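Local coordinates for protein leucine aminopeptidase (Fimbriiglobus ruber, PDB 7D1B) that probably acts as a zinc-dependent glutaminyl cyclase of the M28 peptidase family, closing N-terminal glutamine of peptides into pyroglutamate, at residues A[206-211]-A[287-292]; A[213-218]-A[222-227]; A[247-252]-A[273-278]; A[257-262]-A[298-303]. All blocks are in the same frame, centred on the assembly; numbering follows the deposited sequence.

In the fold
Helix 206-218 opens two contacts. Its first half waits for interaction 1, while its second half closes the short loop of interaction 2 against the start of strand 225-232; Phe211 and Tyr226 pack together between the two. Interaction 3 opens on helix 246-251 and interaction 4 on helix 253-266; interaction 3 closes at 273-278, interaction 1 at helix 287-292 and interaction 4 at strand 297-300. Interactions 2 and 3 fall within the span of interaction 1, whereas interaction 4 crosses both 1 and 3. Interactions 2 and 4 bring helices 206-218 and 253-266 onto neighbouring strands 225-232 and 297-300; interaction 1 pairs two helices, interaction 3 a helix with strand 274-275, and Ser248 meets Asp299 between 3 and 4.

Interaction 1: A[206-211]-A[287-292]; sequences FGSEHF and HIALNE
Glu209 and Ala289 mark the closest backbone approach, their CA atoms 5.3 Å apart, where helices 206-211 and 287-292 run nearly parallel with short-segment axes 8.1 Å apart at a crossing angle of -16°. The small side chain of Ala289 is consistent with so near a pass: its methyl points at the other helix and sits on its backbone, with CB 3.6 Å from Ser208 O. The aliphatic part of Glu209 flanks the same methyl, CG lying 4.0 Å from Ala289 CB, while its carboxylate runs on along an extended chain to a salt bridge with Lys203.

A second apolar patch forms further along. Phe211 has CG anti to the backbone N (chi1 179°), which carries its ring back toward helix 287-292, where CD2 meets Leu290 CD2 at 3.8 Å. The methyl reaches the ring at a slant.

The polar link is indirect. One water stands 3.0 Å from both Ser208 OG and Ala289 N, donating to the hydroxyl and accepting from the main-chain amide. Ser208 OG is hydrogen-bonded as well to Asp286, the residue before 287-292, and two partners therefore fix its rotation. The side chain of Ser208 lies about 10 Å from that of the zinc ligand Glu188 and about 13 Å from the zinc ion itself.

Direct contact thus rests on van der Waals packing of the Ala289 and Leu290 methyls against backbone, a glutamate methylene and a ring, while a single water bridges Ser208 OG and Ala289 N, with Asp286 as the hydroxyl's second partner.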
loop_
_atom_site.group_PDB
_atom_site.type_symbol
_atom_site.label_atom_id
_atom_site.label_comp_id
_atom_site.label_asym_id
_atom_site.label_seq_id
_atom_site.Cartn_x
_atom_site.Cartn_y
_atom_site.Cartn_z
ATOM N N PHE A 206 6.267 -7.639 -9.106
ATOM C CA PHE A 206 6.564 -7.064 -10.418
ATOM C C PHE A 206 6.420 -5.548 -10.426
ATOM O O PHE A 206 7.254 -4.842 -11.005
ATOM C CB PHE A 206 5.650 -7.657 -11.479
ATOM C CG PHE A 206 5.977 -9.071 -11.864
ATOM C CD1 PHE A 206 7.152 -9.366 -12.554
ATOM C CD2 PHE A 206 5.079 -10.099 -11.598
ATOM C CE1 PHE A 206 7.433 -10.681 -12.956
ATOM C CE2 PHE A 206 5.356 -11.398 -12.005
ATOM C CZ PHE A 206 6.523 -11.678 -12.679
ATOM N N GLY A 207 5.351 -5.030 -9.817
ATOM C CA GLY A 207 5.081 -3.598 -9.880
ATOM C C GLY A 207 6.066 -2.759 -9.091
ATOM O O GLY A 207 6.554 -1.737 -9.580
ATOM N N SER A 208 6.378 -3.171 -7.850
ATOM C CA SER A 208 7.339 -2.388 -7.087
ATOM C C SER A 208 8.735 -2.464 -7.697
ATOM O O SER A 208 9.465 -1.469 -7.698
ATOM C CB SER A 208 7.320 -2.772 -5.608
ATOM O OG SER A 208 7.571 -4.158 -5.405
ATOM N N GLU A 209 9.123 -3.631 -8.230
ATOM C CA GLU A 209 10.421 -3.726 -8.898
ATOM C C GLU A 209 10.459 -2.827 -10.122
ATOM O O GLU A 209 11.457 -2.132 -10.352
ATOM C CB GLU A 209 10.745 -5.178 -9.238
ATOM C CG GLU A 209 11.053 -5.940 -7.964
ATOM C CD GLU A 209 11.313 -7.414 -8.153
ATOM O OE1 GLU A 209 11.398 -7.872 -9.305
ATOM O OE2 GLU A 209 11.451 -8.113 -7.126
ATOM N N HIS A 210 9.369 -2.797 -10.902
ATOM C CA HIS A 210 9.323 -1.943 -12.084
ATOM C C HIS A 210 9.447 -0.475 -11.690
ATOM O O HIS A 210 10.223 0.285 -12.285
ATOM C CB HIS A 210 8.026 -2.178 -12.852
ATOM C CG HIS A 210 7.928 -1.370 -14.103
ATOM N ND1 HIS A 210 8.524 -1.767 -15.278
ATOM C CD2 HIS A 210 7.318 -0.190 -14.363
ATOM C CE1 HIS A 210 8.287 -0.861 -16.210
ATOM N NE2 HIS A 210 7.566 0.109 -15.682
ATOM N N PHE A 211 8.686 -0.063 -10.681
ATOM C CA PHE A 211 8.718 1.319 -10.232
ATOM C C PHE A 211 10.107 1.689 -9.738
ATOM O O PHE A 211 10.644 2.747 -10.090
ATOM C CB PHE A 211 7.694 1.486 -9.112
ATOM C CG PHE A 211 7.650 2.881 -8.543
ATOM C CD1 PHE A 211 6.816 3.842 -9.085
ATOM C CD2 PHE A 211 8.464 3.231 -7.476
ATOM C CE1 PHE A 211 6.802 5.144 -8.562
ATOM C CE2 PHE A 211 8.447 4.521 -6.935
ATOM C CZ PHE A 211 7.615 5.477 -7.495
ATOM N N HIS A 287 8.033 -3.040 -0.306
ATOM C CA HIS A 287 9.001 -2.042 0.142
ATOM C C HIS A 287 10.445 -2.473 -0.092
ATOM O O HIS A 287 11.345 -1.636 -0.022
ATOM C CB HIS A 287 8.784 -1.702 1.611
ATOM C CG HIS A 287 9.031 -2.848 2.535
ATOM N ND1 HIS A 287 8.566 -4.130 2.292
ATOM C CD2 HIS A 287 9.696 -2.893 3.713
ATOM C CE1 HIS A 287 8.939 -4.909 3.295
ATOM N NE2 HIS A 287 9.612 -4.181 4.176
ATOM N N ILE A 288 10.688 -3.755 -0.381
ATOM C CA ILE A 288 12.060 -4.219 -0.591
ATOM C C ILE A 288 12.679 -3.529 -1.799
ATOM O O ILE A 288 13.794 -3.012 -1.733
ATOM C CB ILE A 288 12.086 -5.747 -0.758
ATOM C CG1 ILE A 288 11.511 -6.441 0.483
ATOM C CG2 ILE A 288 13.498 -6.236 -1.114
ATOM C CD1 ILE A 288 12.340 -6.270 1.716
ATOM N N ALA A 289 11.948 -3.486 -2.915
ATOM C CA ALA A 289 12.521 -2.882 -4.114
ATOM C C ALA A 289 12.799 -1.406 -3.892
ATOM O O ALA A 289 13.783 -0.865 -4.411
ATOM C CB ALA A 289 11.576 -3.061 -5.297
ATOM N N LEU A 290 11.942 -0.731 -3.113
ATOM C CA LEU A 290 12.144 0.691 -2.828
ATOM C C LEU A 290 13.406 0.908 -2.004
ATOM O O LEU A 290 14.248 1.743 -2.357
ATOM C CB LEU A 290 10.908 1.272 -2.119
ATOM C CG LEU A 290 9.581 1.120 -2.856
ATOM C CD1 LEU A 290 8.463 1.725 -2.022
ATOM C CD2 LEU A 290 9.630 1.784 -4.209
ATOM N N ASN A 291 13.581 0.124 -0.932
ATOM C CA ASN A 291 14.809 0.226 -0.146
ATOM C C ASN A 291 16.037 -0.048 -1.004
ATOM O O ASN A 291 17.058 0.648 -0.882
ATOM C CB ASN A 291 14.769 -0.744 1.037
ATOM C CG ASN A 291 13.960 -0.200 2.205
ATOM O OD1 ASN A 291 14.305 0.834 2.794
ATOM N ND2 ASN A 291 12.880 -0.893 2.561
ATOM N N GLU A 292 15.956 -1.048 -1.894
ATOM C CA GLU A 292 17.107 -1.387 -2.725
ATOM C C GLU A 292 17.443 -0.266 -3.694
ATOM O O GLU A 292 18.597 -0.150 -4.123
ATOM C CB GLU A 292 16.863 -2.721 -3.421
ATOM C CG GLU A 292 16.927 -3.877 -2.407
ATOM C CD GLU A 292 16.686 -5.251 -2.989
ATOM O OE1 GLU A 292 16.286 -5.343 -4.164
ATOM O OE2 GLU A 292 16.886 -6.243 -2.256
HETATM O O HOH W 1 9.652 -5.247 -3.620
#

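Interaction 2: A[213-218]-A[222-227]; sequences NGYTKA and LPYRYT
Tyr215 and Tyr226 provide the hydrogen bond that joins helix 213-218 to strand 225-227: Tyr226 N donates to Tyr215 OH at 3.0 Å, with an N-H...O angle of 160°. With CG anti to the backbone N (chi1 178°), Tyr215 swings its ring across to the strand.

Aromatic and apolar contacts line the Tyr215 ring. Tyr226 CD2 lies over one face of it, toward its rim and 3.5 Å from Tyr215 CE1; the two ring planes are inclined at 52°. Leu222 CD1 approaches the ring obliquely, 3.8 Å from Tyr215 CE1, and Leu222 CG also packs 4.1 Å from Ala218 CB. The methylene Arg225 CD stands 3.4 Å from Tyr215 OH.

Two further hydrogen bonds stay within 222-227. Bent at chi2, Arg225 sends NH1 back to Leu222 O (3.0 Å) and Tyr224 O (2.9 Å); both oxygens lie in its guanidinium plane, although NH1 stands above each carbonyl plane.

A phenylalanine replacing Tyr215 could keep much of the ring packing but would probably leave the Tyr226 amide without its hydroxyl acceptor. One phenol thus serves as both hydrophobic filler and main-chain acceptor, anchoring the helix-to-strand turn at the strand's start.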
loop_
_atom_site.group_PDB
_atom_site.type_symbol
_atom_site.label_atom_id
_atom_site.label_comp_id
_atom_site.label_asym_id
_atom_site.label_seq_id
_atom_site.Cartn_x
_atom_site.Cartn_y
_atom_site.Cartn_z
ATOM N N ASN A 213 13.041 0.268 -10.355
ATOM C CA ASN A 213 14.012 0.303 -11.441
ATOM C C ASN A 213 13.855 1.556 -12.283
ATOM O O ASN A 213 14.855 2.140 -12.726
ATOM C CB ASN A 213 13.861 -0.928 -12.328
ATOM C CG ASN A 213 14.390 -2.162 -11.679
ATOM O OD1 ASN A 213 15.221 -2.090 -10.774
ATOM N ND2 ASN A 213 13.923 -3.312 -12.134
ATOM N N GLY A 214 12.610 1.975 -12.535
ATOM C CA GLY A 214 12.395 3.184 -13.314
ATOM C C GLY A 214 12.948 4.407 -12.616
ATOM O O GLY A 214 13.550 5.290 -13.245
ATOM N N TYR A 215 12.784 4.460 -11.296
ATOM C CA TYR A 215 13.346 5.560 -10.525
ATOM C C TYR A 215 14.867 5.542 -10.595
ATOM O O TYR A 215 15.502 6.576 -10.825
ATOM C CB TYR A 215 12.869 5.486 -9.074
ATOM C CG TYR A 215 13.452 6.567 -8.199
ATOM C CD1 TYR A 215 13.094 7.906 -8.378
ATOM C CD2 TYR A 215 14.348 6.254 -7.189
ATOM C CE1 TYR A 215 13.626 8.901 -7.576
ATOM C CE2 TYR A 215 14.879 7.242 -6.367
ATOM C CZ TYR A 215 14.515 8.560 -6.572
ATOM O OH TYR A 215 15.002 9.551 -5.748
ATOM N N THR A 216 15.472 4.370 -10.394
ATOM C CA THR A 216 16.929 4.276 -10.488
ATOM C C THR A 216 17.438 4.760 -11.845
ATOM O O THR A 216 18.425 5.506 -11.921
ATOM C CB THR A 216 17.371 2.838 -10.213
ATOM O OG1 THR A 216 17.012 2.512 -8.867
ATOM C CG2 THR A 216 18.878 2.674 -10.390
ATOM N N LYS A 217 16.751 4.381 -12.925
ATOM C CA LYS A 217 17.189 4.784 -14.260
ATOM C C LYS A 217 17.024 6.285 -14.476
ATOM O O LYS A 217 17.879 6.929 -15.097
ATOM C CB LYS A 217 16.398 4.001 -15.303
ATOM C CG LYS A 217 16.808 2.556 -15.406
ATOM C CD LYS A 217 15.930 1.801 -16.385
ATOM C CE LYS A 217 16.762 0.834 -17.205
ATOM N NZ LYS A 217 17.759 0.131 -16.352
ATOM N N ALA A 218 15.941 6.868 -13.957
ATOM C CA ALA A 218 15.608 8.260 -14.239
ATOM C C ALA A 218 16.238 9.262 -13.278
ATOM O O ALA A 218 16.307 10.449 -13.612
ATOM C CB ALA A 218 14.087 8.449 -14.193
ATOM N N LEU A 222 15.963 13.672 -12.764
ATOM C CA LEU A 222 14.744 14.149 -12.127
ATOM C C LEU A 222 15.014 15.404 -11.308
ATOM O O LEU A 222 16.094 15.560 -10.729
ATOM C CB LEU A 222 14.192 13.084 -11.194
ATOM C CG LEU A 222 13.687 11.823 -11.885
ATOM C CD1 LEU A 222 13.275 10.793 -10.846
ATOM C CD2 LEU A 222 12.518 12.161 -12.785
ATOM N N PRO A 223 14.038 16.307 -11.236
ATOM C CA PRO A 223 14.171 17.510 -10.401
ATOM C C PRO A 223 13.782 17.294 -8.945
ATOM O O PRO A 223 13.696 18.265 -8.189
ATOM C CB PRO A 223 13.176 18.466 -11.072
ATOM C CG PRO A 223 12.070 17.548 -11.516
ATOM C CD PRO A 223 12.766 16.284 -11.979
ATOM N N TYR A 224 13.527 16.056 -8.540
ATOM C CA TYR A 224 13.184 15.733 -7.165
ATOM C C TYR A 224 13.883 14.429 -6.804
ATOM O O TYR A 224 14.381 13.705 -7.673
ATOM C CB TYR A 224 11.662 15.573 -6.976
ATOM C CG TYR A 224 11.084 14.436 -7.798
ATOM C CD1 TYR A 224 11.081 13.124 -7.321
ATOM C CD2 TYR A 224 10.560 14.673 -9.069
ATOM C CE1 TYR A 224 10.579 12.089 -8.099
ATOM C CE2 TYR A 224 10.060 13.647 -9.842
ATOM C CZ TYR A 224 10.062 12.365 -9.349
ATOM O OH TYR A 224 9.559 11.351 -10.128
ATOM N N ARG A 225 13.881 14.117 -5.515
ATOM C CA ARG A 225 14.267 12.796 -5.039
ATOM C C ARG A 225 13.197 12.288 -4.082
ATOM O O ARG A 225 12.551 13.074 -3.384
ATOM C CB ARG A 225 15.596 12.826 -4.289
ATOM C CG ARG A 225 16.775 13.226 -5.146
ATOM C CD ARG A 225 17.082 12.157 -6.210
ATOM N NE ARG A 225 18.279 12.466 -6.992
ATOM C CZ ARG A 225 18.277 13.217 -8.087
ATOM N NH1 ARG A 225 17.142 13.737 -8.537
ATOM N NH2 ARG A 225 19.412 13.442 -8.739
ATOM N N TYR A 226 13.018 10.965 -4.049
ATOM C CA TYR A 226 12.141 10.334 -3.069
ATOM C C TYR A 226 12.906 10.159 -1.767
ATOM O O TYR A 226 13.941 9.486 -1.734
ATOM C CB TYR A 226 11.655 8.980 -3.576
ATOM C CG TYR A 226 10.545 9.066 -4.594
ATOM C CD1 TYR A 226 9.345 9.712 -4.278
ATOM C CD2 TYR A 226 10.666 8.461 -5.843
ATOM C CE1 TYR A 226 8.313 9.799 -5.196
ATOM C CE2 TYR A 226 9.625 8.515 -6.759
ATOM C CZ TYR A 226 8.445 9.180 -6.426
ATOM O OH TYR A 226 7.421 9.247 -7.336
ATOM N N THR A 227 12.397 10.739 -0.687
ATOM C CA THR A 227 13.091 10.696 0.589
ATOM C C THR A 227 12.502 9.679 1.557
ATOM O O THR A 227 13.106 9.426 2.610
ATOM C CB THR A 227 13.120 12.084 1.226
ATOM O OG1 THR A 227 11.778 12.558 1.315
ATOM C CG2 THR A 227 13.953 13.055 0.365
HETATM O O HOH W 2 16.469 8.882 -3.939
#

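Interaction 3: A[247-252]-A[273-278]; sequences YSLRGA and NERGFD
NH1 of Arg275, whose side chain crosses to Leu249, is gripped by two backbone carbonyl oxygens, those of Thr281 and Met244. Its NH2 forms a salt bridge with one oxygen of Asp282, and Arg250 NH2 forms another with the second oxygen of that carboxylate. One acid therefore draws both arginines together: Arg250 NH1 and Arg275 NH2 come within 4.2 Å, their guanidinium planes 59° apart. Arg275 NH2 lies at the edge of the Arg250 group, and the shared carboxylate would be expected to offset much of the positive charge gathered there.

Beside the polar groups lies the closest contact of the pair. Leu249 points toward 273-278, and its CD1 methyl reaches Arg275 CD at 3.5 Å and Arg275 NE at 3.7 Å. The arginine chain, with CG anti to the backbone N (chi1 180°) and a bend at chi2 (76°), brings its CD and NE to the leucine methyl, the two side chains meeting at an oblique angle, so its aliphatic part is used for packing while its head remains polar.

On the helix side, Arg250 NH2 also stands 3.3 Å above the plane of the Tyr247 ring, displaced toward its rim.

The whole contact lies at the surface. Helix 246-251 is set against strand 274-275, whose backbone pairs with Met244 in strand 242-244; the helix also meets helix 287-292 through Tyr247 and Ser248.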
loop_
_atom_site.group_PDB
_atom_site.type_symbol
_atom_site.label_atom_id
_atom_site.label_comp_id
_atom_site.label_asym_id
_atom_site.label_seq_id
_atom_site.Cartn_x
_atom_site.Cartn_y
_atom_site.Cartn_z
ATOM N N TYR A 247 13.161 -5.684 7.576
ATOM C CA TYR A 247 13.632 -4.926 6.420
ATOM C C TYR A 247 13.347 -3.440 6.594
ATOM O O TYR A 247 14.163 -2.594 6.208
ATOM C CB TYR A 247 13.023 -5.461 5.131
ATOM C CG TYR A 247 13.522 -6.832 4.777
ATOM C CD1 TYR A 247 14.820 -7.028 4.329
ATOM C CD2 TYR A 247 12.688 -7.931 4.875
ATOM C CE1 TYR A 247 15.277 -8.303 3.984
ATOM C CE2 TYR A 247 13.127 -9.204 4.533
ATOM C CZ TYR A 247 14.425 -9.380 4.104
ATOM O OH TYR A 247 14.869 -10.640 3.772
ATOM N N SER A 248 12.200 -3.116 7.199
ATOM C CA SER A 248 11.835 -1.729 7.483
ATOM C C SER A 248 12.787 -1.115 8.494
ATOM O O SER A 248 13.260 0.013 8.316
ATOM C CB SER A 248 10.427 -1.702 8.065
ATOM O OG SER A 248 9.477 -2.193 7.133
ATOM N N LEU A 249 13.075 -1.849 9.574
ATOM C CA LEU A 249 14.002 -1.347 10.583
ATOM C C LEU A 249 15.382 -1.094 9.991
ATOM O O LEU A 249 16.012 -0.067 10.272
ATOM C CB LEU A 249 14.125 -2.340 11.739
ATOM C CG LEU A 249 12.947 -2.378 12.695
ATOM C CD1 LEU A 249 13.023 -3.619 13.563
ATOM C CD2 LEU A 249 12.860 -1.107 13.529
ATOM N N ARG A 250 15.879 -2.025 9.177
ATOM C CA ARG A 250 17.230 -1.877 8.651
ATOM C C ARG A 250 17.292 -0.804 7.578
ATOM O O ARG A 250 18.283 -0.073 7.479
ATOM C CB ARG A 250 17.736 -3.219 8.127
ATOM C CG ARG A 250 17.991 -4.209 9.266
ATOM C CD ARG A 250 18.639 -5.499 8.785
ATOM N NE ARG A 250 17.792 -6.233 7.841
ATOM C CZ ARG A 250 16.879 -7.140 8.192
ATOM N NH1 ARG A 250 16.689 -7.450 9.475
ATOM N NH2 ARG A 250 16.160 -7.743 7.257
ATOM N N GLY A 251 16.248 -0.694 6.759
ATOM C CA GLY A 251 16.297 0.222 5.637
ATOM C C GLY A 251 15.917 1.640 5.978
ATOM O O GLY A 251 16.333 2.562 5.271
ATOM N N ALA A 252 15.146 1.844 7.047
ATOM C CA ALA A 252 14.542 3.156 7.258
ATOM C C ALA A 252 14.389 3.477 8.742
ATOM O O ALA A 252 13.283 3.793 9.201
ATOM C CB ALA A 252 13.189 3.196 6.550
ATOM N N ASN A 273 5.718 -0.679 19.636
ATOM C CA ASN A 273 7.184 -0.741 19.667
ATOM C C ASN A 273 7.611 -2.154 20.040
ATOM O O ASN A 273 8.092 -2.423 21.134
ATOM C CB ASN A 273 7.742 0.318 20.611
ATOM C CG ASN A 273 7.776 1.679 19.948
ATOM O OD1 ASN A 273 6.742 2.314 19.751
ATOM N ND2 ASN A 273 8.950 2.104 19.529
ATOM N N GLU A 274 7.426 -3.069 19.084
ATOM C CA GLU A 274 7.764 -4.478 19.252
ATOM C C GLU A 274 8.296 -4.992 17.929
ATOM O O GLU A 274 7.937 -4.489 16.860
ATOM C CB GLU A 274 6.541 -5.336 19.605
ATOM C CG GLU A 274 5.806 -4.915 20.861
ATOM C CD GLU A 274 4.555 -5.755 21.137
ATOM O OE1 GLU A 274 4.398 -6.857 20.561
ATOM O OE2 GLU A 274 3.722 -5.308 21.954
ATOM N N ARG A 275 9.115 -6.036 18.010
ATOM C CA ARG A 275 9.780 -6.597 16.839
ATOM C C ARG A 275 9.014 -7.801 16.304
ATOM O O ARG A 275 8.821 -8.784 17.016
ATOM C CB ARG A 275 11.170 -7.069 17.272
ATOM C CG ARG A 275 11.974 -7.677 16.193
ATOM C CD ARG A 275 12.503 -6.603 15.297
ATOM N NE ARG A 275 13.425 -7.208 14.357
ATOM C CZ ARG A 275 13.045 -7.853 13.264
ATOM N NH1 ARG A 275 11.746 -7.928 12.965
ATOM N NH2 ARG A 275 13.961 -8.437 12.481
ATOM N N GLY A 276 8.649 -7.757 15.030
ATOM C CA GLY A 276 8.239 -8.965 14.335
ATOM C C GLY A 276 6.818 -9.430 14.620
ATOM O O GLY A 276 6.040 -8.801 15.337
ATOM N N PHE A 277 6.512 -10.599 14.042
ATOM C CA PHE A 277 5.192 -11.225 14.043
ATOM C C PHE A 277 5.364 -12.707 14.315
ATOM O O PHE A 277 6.452 -13.263 14.145
ATOM C CB PHE A 277 4.508 -11.031 12.684
ATOM C CG PHE A 277 4.457 -9.584 12.278
ATOM C CD1 PHE A 277 3.495 -8.737 12.820
ATOM C CD2 PHE A 277 5.422 -9.039 11.441
ATOM C CE1 PHE A 277 3.483 -7.397 12.520
ATOM C CE2 PHE A 277 5.391 -7.693 11.119
ATOM C CZ PHE A 277 4.424 -6.873 11.672
ATOM N N ASP A 278 4.279 -13.362 14.734
ATOM C CA ASP A 278 4.343 -14.818 14.866
ATOM C C ASP A 278 4.659 -15.473 13.529
ATOM O O ASP A 278 5.403 -16.461 13.473
ATOM C CB ASP A 278 3.026 -15.367 15.405
ATOM C CG ASP A 278 2.795 -15.022 16.858
ATOM O OD1 ASP A 278 3.766 -14.655 17.552
ATOM O OD2 ASP A 278 1.636 -15.149 17.309
#

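Interaction 4: A[257-262]-A[298-303]; sequences AELWRV and VDVIDF
Trp260 meets Val298 at the edge of its indole: Val298 CG1 lies near the ring plane, 4.1 Å from Trp260 CZ3 on the six-membered ring. The ring of Phe271 makes an edge-to-face pair with the same indole, and Trp260 NE1 is hydrogen-bonded to Val272 O, so a directional bond and an aromatic neighbour both limit how the buried ring can turn.

The same valine methyl serves the helix twice. Leu259 points toward the strand and meets Val298 tip to tip, CD1 and CG1 standing 4.0 Å apart. Because Leu259 was deposited in two conformers, this distance holds for one of them and the leucine's exact fit is less certain. In that conformer its CD1 also approaches Val300 CG2 at 4.4 Å, a looser touch. Val298 offers CG1 to both partners because that methyl is anti to its backbone N, chi1 169°.

All four contacting residues are buried and apolar at the points of touch. The short axes of helix 257-262 and strand 298-300 pass 11.0 Å apart at 32°, a spacing filled by side chains rather than backbone. Leu259 further reaches Val230 of the adjacent strand and Val329 and Trp333 of helix 320-336.

Helix 253-266 thus packs on strands 225-232 and 297-300 and lies in the long connection between these parallel neighbours, consistent with an elaborated beta-alpha-beta crossover in the alpha/beta fold of the M28 peptidases.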
loop_
_atom_site.group_PDB
_atom_site.type_symbol
_atom_site.label_atom_id
_atom_site.label_comp_id
_atom_site.label_asym_id
_atom_site.label_seq_id
_atom_site.Cartn_x
_atom_site.Cartn_y
_atom_site.Cartn_z
ATOM N N ALA A 257 11.076 5.708 13.232
ATOM C CA ALA A 257 10.970 6.557 14.420
ATOM C C ALA A 257 9.924 7.651 14.233
ATOM O O ALA A 257 9.115 7.901 15.132
ATOM C CB ALA A 257 12.331 7.169 14.760
ATOM N N GLU A 258 9.937 8.342 13.089
ATOM C CA GLU A 258 8.962 9.411 12.856
ATOM C C GLU A 258 7.543 8.877 12.847
ATOM O O GLU A 258 6.645 9.480 13.442
ATOM C CB GLU A 258 9.244 10.127 11.538
ATOM C CG GLU A 258 10.443 11.040 11.618
ATOM C CD GLU A 258 10.678 11.856 10.367
ATOM O OE1 GLU A 258 10.008 11.611 9.339
ATOM O OE2 GLU A 258 11.538 12.769 10.418
ATOM N N LEU A 259 7.313 7.757 12.149
ATOM C CA LEU A 259 5.955 7.243 12.024
ATOM C C LEU A 259 5.411 6.805 13.373
ATOM O O LEU A 259 4.264 7.109 13.722
ATOM C CB LEU A 259 5.946 6.074 11.065
ATOM C CG LEU A 259 5.974 6.289 9.587
ATOM C CD1 LEU A 259 6.099 4.911 8.972
ATOM C CD2 LEU A 259 4.691 6.975 9.101
ATOM N N TRP A 260 6.213 6.065 14.129
ATOM C CA TRP A 260 5.749 5.608 15.431
ATOM C C TRP A 260 5.648 6.765 16.426
ATOM O O TRP A 260 4.769 6.755 17.297
ATOM C CB TRP A 260 6.629 4.461 15.955
ATOM C CG TRP A 260 6.160 3.071 15.562
ATOM C CD1 TRP A 260 5.687 2.117 16.422
ATOM C CD2 TRP A 260 6.127 2.472 14.245
ATOM N NE1 TRP A 260 5.355 0.973 15.729
ATOM C CE2 TRP A 260 5.618 1.162 14.398
ATOM C CE3 TRP A 260 6.501 2.902 12.963
ATOM C CZ2 TRP A 260 5.458 0.284 13.318
ATOM C CZ3 TRP A 260 6.326 2.031 11.892
ATOM C CH2 TRP A 260 5.809 0.733 12.074
ATOM N N ARG A 261 6.490 7.802 16.288
ATOM C CA ARG A 261 6.340 9.000 17.108
ATOM C C ARG A 261 5.007 9.679 16.810
ATOM O O ARG A 261 4.250 10.038 17.728
ATOM C CB ARG A 261 7.527 9.941 16.850
ATOM C CG ARG A 261 7.561 11.161 17.759
ATOM C CD ARG A 261 8.737 12.076 17.445
ATOM N NE ARG A 261 9.997 11.344 17.619
ATOM C CZ ARG A 261 10.917 11.130 16.671
ATOM N NH1 ARG A 261 10.793 11.667 15.465
ATOM N NH2 ARG A 261 11.974 10.373 16.950
ATOM N N VAL A 262 4.700 9.872 15.525
ATOM C CA VAL A 262 3.403 10.450 15.164
ATOM C C VAL A 262 2.259 9.595 15.701
ATOM O O VAL A 262 1.275 10.121 16.227
ATOM C CB VAL A 262 3.307 10.665 13.643
ATOM C CG1 VAL A 262 1.893 11.024 13.228
ATOM C CG2 VAL A 262 4.272 11.753 13.198
ATOM N N VAL A 298 9.175 1.729 4.677
ATOM C CA VAL A 298 8.648 0.991 5.823
ATOM C C VAL A 298 7.360 0.297 5.423
ATOM O O VAL A 298 6.488 0.905 4.794
ATOM C CB VAL A 298 8.393 1.953 7.000
ATOM C CG1 VAL A 298 7.598 1.285 8.112
ATOM C CG2 VAL A 298 9.702 2.525 7.485
ATOM N N ASP A 299 7.219 -0.956 5.858
ATOM C CA ASP A 299 5.990 -1.727 5.689
ATOM C C ASP A 299 5.155 -1.590 6.955
ATOM O O ASP A 299 5.590 -1.997 8.038
ATOM C CB ASP A 299 6.348 -3.189 5.420
ATOM C CG ASP A 299 5.213 -3.990 4.819
ATOM O OD1 ASP A 299 4.090 -3.470 4.630
ATOM O OD2 ASP A 299 5.496 -5.184 4.507
ATOM N N VAL A 300 3.987 -0.983 6.821
ATOM C CA VAL A 300 3.014 -0.841 7.896
ATOM C C VAL A 300 2.063 -2.021 7.717
ATOM O O VAL A 300 1.226 -2.033 6.803
ATOM C CB VAL A 300 2.318 0.523 7.822
ATOM C CG1 VAL A 300 1.136 0.570 8.792
ATOM C CG2 VAL A 300 3.327 1.609 8.154
ATOM N N ILE A 301 2.232 -3.035 8.578
ATOM C CA ILE A 301 1.683 -4.365 8.349
ATOM C C ILE A 301 1.469 -5.046 9.690
ATOM O O ILE A 301 2.259 -4.881 10.623
ATOM C CB ILE A 301 2.644 -5.188 7.448
ATOM C CG1 ILE A 301 2.110 -6.603 7.163
ATOM C CG2 ILE A 301 4.068 -5.247 8.035
ATOM C CD1 ILE A 301 2.845 -7.312 6.031
ATOM N N ASP A 302 0.421 -5.872 9.766
ATOM C CA ASP A 302 0.297 -6.876 10.818
ATOM C C ASP A 302 0.262 -8.223 10.104
ATOM O O ASP A 302 -0.790 -8.656 9.617
ATOM C CB ASP A 302 -0.953 -6.669 11.663
ATOM C CG ASP A 302 -1.148 -7.752 12.700
ATOM O OD1 ASP A 302 -0.289 -8.669 12.807
ATOM O OD2 ASP A 302 -2.177 -7.655 13.425
ATOM N N PHE A 303 1.417 -8.894 10.053
ATOM C CA PHE A 303 1.491 -10.110 9.266
ATOM C C PHE A 303 0.787 -11.272 9.945
ATOM O O PHE A 303 0.686 -12.339 9.340
ATOM C CB PHE A 303 2.968 -10.417 8.962
ATOM C CG PHE A 303 3.199 -11.385 7.808
ATOM C CD1 PHE A 303 2.343 -11.468 6.702
ATOM C CD2 PHE A 303 4.301 -12.222 7.845
ATOM C CE1 PHE A 303 2.604 -12.363 5.658
ATOM C CE2 PHE A 303 4.556 -13.117 6.805
ATOM C CZ PHE A 303 3.711 -13.179 5.717
#